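Local coordinates for protein tRNA (Adenine(22)-N(1))-methyltransferase (Mycoplasma capricolum subsp. capricolum, PDB 6QE6) that probably methylates N1 of adenine 22 in tRNA, using S-adenosyl-methionine as methyl donor, and binds the cofactor product S-adenosyl-homocysteine, at residues T37-I42 with N57-A62; L105-V110 with Q129-Y134. All coordinates share one frame; numbering follows the deposited sequence.

Contact 1: residues T37-I42 with N57-A62; sequences TAIADI and NKTKIA. Unlike the reference sequence in segment 37-42: Ala-38 (reference Thr).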
# COMPACT_ATOMS: atom_id res chain seq x y z
N THR A 37 2.85 -15.58 11.98
CA THR A 37 2.25 -15.73 13.30
C THR A 37 1.11 -14.73 13.50
O THR A 37 -0.03 -15.11 13.79
CB THR A 37 3.31 -15.60 14.40
OG1 THR A 37 4.13 -16.77 14.40
CG2 THR A 37 2.66 -15.47 15.76
N ALA A 38 1.40 -13.43 13.33
CA ALA A 38 0.42 -12.38 13.59
C ALA A 38 0.52 -11.31 12.51
O ALA A 38 1.62 -10.88 12.15
CB ALA A 38 0.63 -11.76 14.98
N ILE A 39 -0.63 -10.88 12.01
CA ILE A 39 -0.70 -9.75 11.09
C ILE A 39 -1.66 -8.71 11.66
O ILE A 39 -2.53 -9.02 12.47
CB ILE A 39 -1.12 -10.18 9.66
CG1 ILE A 39 -2.59 -10.68 9.63
CG2 ILE A 39 -0.14 -11.22 9.09
CD1 ILE A 39 -3.64 -9.61 9.29
N ALA A 40 -1.51 -7.47 11.21
CA ALA A 40 -2.45 -6.42 11.58
C ALA A 40 -2.98 -5.74 10.32
O ALA A 40 -2.20 -5.25 9.50
CB ALA A 40 -1.80 -5.40 12.52
N ASP A 41 -4.30 -5.71 10.16
CA ASP A 41 -4.94 -5.01 9.05
C ASP A 41 -5.35 -3.63 9.56
O ASP A 41 -6.20 -3.53 10.46
CB ASP A 41 -6.14 -5.80 8.53
CG ASP A 41 -6.66 -5.29 7.18
OD1 ASP A 41 -5.95 -4.51 6.47
OD2 ASP A 41 -7.79 -5.70 6.83
N ILE A 42 -4.74 -2.59 9.02
CA ILE A 42 -5.08 -1.22 9.39
C ILE A 42 -6.16 -0.70 8.46
O ILE A 42 -5.98 -0.70 7.23
CB ILE A 42 -3.84 -0.32 9.35
CG1 ILE A 42 -2.68 -0.99 10.08
CG2 ILE A 42 -4.18 1.04 9.93
CD1 ILE A 42 -2.98 -1.33 11.55
N ASN A 57 -4.97 -20.29 6.80
CA ASN A 57 -3.77 -20.64 7.56
C ASN A 57 -2.54 -19.86 7.07
O ASN A 57 -1.40 -20.34 7.17
CB ASN A 57 -3.52 -22.16 7.53
CG ASN A 57 -4.82 -22.97 7.64
OD1 ASN A 57 -5.53 -22.90 8.65
ND2 ASN A 57 -5.12 -23.75 6.60
N LYS A 58 -2.75 -18.66 6.54
CA LYS A 58 -1.64 -17.78 6.21
C LYS A 58 -1.13 -17.06 7.45
O LYS A 58 0.06 -16.76 7.55
CB LYS A 58 -2.05 -16.80 5.12
CG LYS A 58 -2.26 -17.49 3.78
CD LYS A 58 -3.04 -16.65 2.79
CE LYS A 58 -2.74 -17.08 1.38
NZ LYS A 58 -1.40 -16.60 0.94
N THR A 59 -2.01 -16.80 8.40
CA THR A 59 -1.61 -16.24 9.69
C THR A 59 -2.31 -17.03 10.78
O THR A 59 -3.39 -17.60 10.57
CB THR A 59 -1.95 -14.73 9.77
OG1 THR A 59 -1.34 -14.16 10.94
CG2 THR A 59 -3.42 -14.51 9.85
N LYS A 60 -1.68 -17.09 11.96
CA LYS A 60 -2.28 -17.77 13.11
C LYS A 60 -3.26 -16.86 13.83
O LYS A 60 -4.33 -17.31 14.26
CB LYS A 60 -1.19 -18.25 14.07
CG LYS A 60 -0.21 -19.26 13.50
CD LYS A 60 -0.87 -20.62 13.26
CE LYS A 60 0.15 -21.68 12.85
NZ LYS A 60 -0.52 -22.98 12.59
N ILE A 61 -2.92 -15.58 13.98
CA ILE A 61 -3.85 -14.60 14.52
C ILE A 61 -3.83 -13.33 13.67
O ILE A 61 -2.92 -13.10 12.86
CB ILE A 61 -3.58 -14.27 16.01
CG1 ILE A 61 -2.27 -13.52 16.18
CG2 ILE A 61 -3.61 -15.53 16.87
CD1 ILE A 61 -2.26 -12.65 17.42
N ALA A 62 -4.85 -12.50 13.85
CA ALA A 62 -4.93 -11.23 13.15
C ALA A 62 -5.49 -10.16 14.08
O ALA A 62 -6.41 -10.41 14.85
CB ALA A 62 -5.79 -11.32 11.88
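Ala-38 and Ile-39 pair in parallel with Ile-61 and Ala-62 where two neighbouring strands of the central sheet begin, the first beta-alpha-beta unit of a Rossmann-like methyltransferase fold; helix 48-55 makes the crossover between them. Ile-61 N gives a hydrogen bond to Thr-37 O (2.9 Å), and Lys-60 N adds a weak, bent one to the same oxygen. Ile-39 N reaches Ile-61 O at 3.3 Å, also weakly. With chi1 at -170° the Thr-59 hydroxyl swings away from its own N, and OG1 donates to Ile-61 O over 2.7 Å. On one face of the sheet the methyl of Ala-38 meets Ile-61 CG1 at 3.6 Å. On the other, Ile-39 runs at about a right angle to Thr-59, with CG2 3.7 Å from Thr-59 OG1, while its CD1 end lies against Ala-62 CB (3.8 Å). Helix 48-55 covers this second face, Val-54 touching Thr-59 and Pro-50 touching Ala-62. The polar grip thus gathers on two carbonyls, Thr-37 O and Ile-61 O, each taking two donors, while the faces add small, mainly apolar contacts.

Contact 2: residues L105-V110 with Q129-Y134; sequences LNIDYV and QKISNY
Val-110 and Tyr-134 form the close end of a parallel pairing between the starts of strands 109-115 and 133-138. Val-110 N bonds to Asn-133 O at 2.8 Å, and the two side chains, Val-110 and Tyr-134, run alongside each other in the same direction, with Val-110 CB 3.7 Å from Tyr-134 CD1. The CG2 branch of the valine, beside the backbone N (chi1 167°), meets Ile-131 CG2 at 3.8 Å; that same isoleucine methyl sits over one face of the Tyr-134 ring, toward its rim. Across the sheet, Asn-133 uses its amide: ND2 donates to Asp-108 O (2.9 Å), which lies close to the amide plane, and this helps set the rotation of the amide. The amide nitrogen also lies over the rim of one face of the Tyr-109 ring, the two planes 29° apart, with Asn-133 CB 3.5 Å from Tyr-109 CD1. Farther back along both segments, Ile-107 links both ways, its N to Lys-130 O (2.8 Å) and its O to Ser-132 N (3.0 Å). Beyond it the contact is looser and solvent-facing: the Asn-106 side chain crosses that of Lys-130 at about a right angle, OD1 coming no nearer than 3.7 Å to Lys-130 CG, and at the end of the extended lysine NZ hydrogen-bonds to Ile-104 O and Val-99 O. Helix 117-124 connects the two strands; strand 36-42 flanks 109-115, antiparallel strand 168-175 flanks 133-138, and the Tyr-134 hydroxyl is hydrogen-bonded to Asp-127.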
# COMPACT_ATOMS: atom_id res chain seq x y z
N LEU A 105 1.44 -8.61 20.15
CA LEU A 105 2.64 -9.37 19.86
C LEU A 105 3.39 -8.78 18.66
O LEU A 105 2.87 -7.94 17.92
CB LEU A 105 2.32 -10.83 19.53
CG LEU A 105 1.38 -11.72 20.33
CD1 LEU A 105 1.41 -13.08 19.67
CD2 LEU A 105 1.78 -11.80 21.80
N ASN A 106 4.63 -9.25 18.48
CA ASN A 106 5.37 -8.98 17.26
C ASN A 106 4.53 -9.33 16.04
O ASN A 106 3.90 -10.39 15.98
CB ASN A 106 6.66 -9.79 17.23
CG ASN A 106 7.72 -9.21 18.11
OD1 ASN A 106 7.56 -8.13 18.67
ND2 ASN A 106 8.82 -9.93 18.25
N ILE A 107 4.56 -8.45 15.04
CA ILE A 107 3.68 -8.54 13.88
C ILE A 107 4.54 -8.81 12.64
O ILE A 107 5.45 -8.03 12.34
CB ILE A 107 2.84 -7.26 13.72
CG1 ILE A 107 1.87 -7.13 14.90
CG2 ILE A 107 2.07 -7.26 12.39
CD1 ILE A 107 1.38 -5.73 15.11
N ASP A 108 4.24 -9.90 11.94
CA ASP A 108 4.96 -10.23 10.71
C ASP A 108 4.62 -9.25 9.60
O ASP A 108 5.51 -8.75 8.90
CB ASP A 108 4.65 -11.65 10.28
CG ASP A 108 5.13 -12.69 11.28
OD1 ASP A 108 6.23 -13.23 11.09
OD2 ASP A 108 4.41 -12.95 12.27
N TYR A 109 3.33 -8.94 9.42
CA TYR A 109 2.92 -8.08 8.32
C TYR A 109 1.84 -7.14 8.81
O TYR A 109 0.80 -7.59 9.32
CB TYR A 109 2.36 -8.87 7.14
CG TYR A 109 3.32 -9.73 6.38
CD1 TYR A 109 3.99 -9.24 5.26
CD2 TYR A 109 3.52 -11.07 6.73
CE1 TYR A 109 4.84 -10.04 4.52
CE2 TYR A 109 4.39 -11.88 6.01
CZ TYR A 109 5.04 -11.36 4.91
OH TYR A 109 5.87 -12.16 4.19
N VAL A 110 2.05 -5.86 8.61
CA VAL A 110 0.98 -4.89 8.70
C VAL A 110 0.49 -4.61 7.29
O VAL A 110 1.29 -4.32 6.39
CB VAL A 110 1.44 -3.61 9.40
CG1 VAL A 110 0.42 -2.52 9.20
CG2 VAL A 110 1.66 -3.91 10.89
N GLN A 129 9.16 -1.26 16.26
CA GLN A 129 10.07 -2.38 16.08
C GLN A 129 9.36 -3.73 16.15
O GLN A 129 9.92 -4.73 15.70
CB GLN A 129 11.20 -2.28 17.10
CG GLN A 129 10.96 -3.08 18.38
CD GLN A 129 11.45 -4.53 18.25
OE1 GLN A 129 12.39 -4.80 17.50
NE2 GLN A 129 10.79 -5.46 18.97
N LYS A 130 8.13 -3.77 16.69
CA LYS A 130 7.34 -5.00 16.64
C LYS A 130 6.96 -5.41 15.22
O LYS A 130 6.59 -6.57 15.01
CB LYS A 130 6.06 -4.82 17.45
CG LYS A 130 6.27 -4.69 18.95
CD LYS A 130 4.95 -4.48 19.64
CE LYS A 130 5.10 -4.55 21.13
NZ LYS A 130 3.78 -4.51 21.82
N ILE A 131 7.02 -4.50 14.25
CA ILE A 131 6.51 -4.74 12.90
C ILE A 131 7.67 -5.10 11.98
O ILE A 131 8.67 -4.37 11.91
CB ILE A 131 5.77 -3.51 12.37
CG1 ILE A 131 4.55 -3.20 13.24
CG2 ILE A 131 5.43 -3.70 10.91
CD1 ILE A 131 4.24 -1.73 13.31
N SER A 132 7.52 -6.19 11.23
CA SER A 132 8.58 -6.64 10.34
C SER A 132 8.37 -6.26 8.87
O SER A 132 9.36 -6.08 8.16
CB SER A 132 8.77 -8.16 10.44
OG SER A 132 9.60 -8.48 11.53
N ASN A 133 7.13 -6.19 8.40
CA ASN A 133 6.86 -5.97 6.98
C ASN A 133 5.56 -5.21 6.82
O ASN A 133 4.63 -5.36 7.61
CB ASN A 133 6.72 -7.26 6.18
CG ASN A 133 7.91 -8.16 6.28
OD1 ASN A 133 8.89 -7.99 5.56
ND2 ASN A 133 7.82 -9.14 7.17
N TYR A 134 5.50 -4.40 5.77
CA TYR A 134 4.27 -3.76 5.36
C TYR A 134 3.88 -4.29 4.00
O TYR A 134 4.74 -4.49 3.13
CB TYR A 134 4.42 -2.24 5.28
CG TYR A 134 4.59 -1.59 6.62
CD1 TYR A 134 3.49 -1.23 7.39
CD2 TYR A 134 5.87 -1.35 7.14
CE1 TYR A 134 3.64 -0.66 8.62
CE2 TYR A 134 6.03 -0.77 8.37
CZ TYR A 134 4.92 -0.42 9.10
OH TYR A 134 5.08 0.17 10.33

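In the fold
Contacts 1 and 2 are two beta-alpha-beta pairings of one sheet, separate in the chain, that meet where strand 36-42 runs beside strand 109-115. Ala-38 O lies 2.8 Å from Asp-108 N, a probable hydrogen bond, and the carboxylate of Asp-108 binds the backbone N of Thr-37 and Ala-38, so the strand starts are tied together. Both are partly buried, with buried residues beside exposed ones at the strand starts. Contact 1 is the smaller, its one side-chain hydrogen bond kept within a segment; contact 2, between strands 36-42 and 168-175, buries more surface and adds an amide bond and aromatic rings. Farther along, Ile-42 packs on Val-110 and touches S-adenosyl-homocysteine, whereas both pairings themselves stand back from the cofactor.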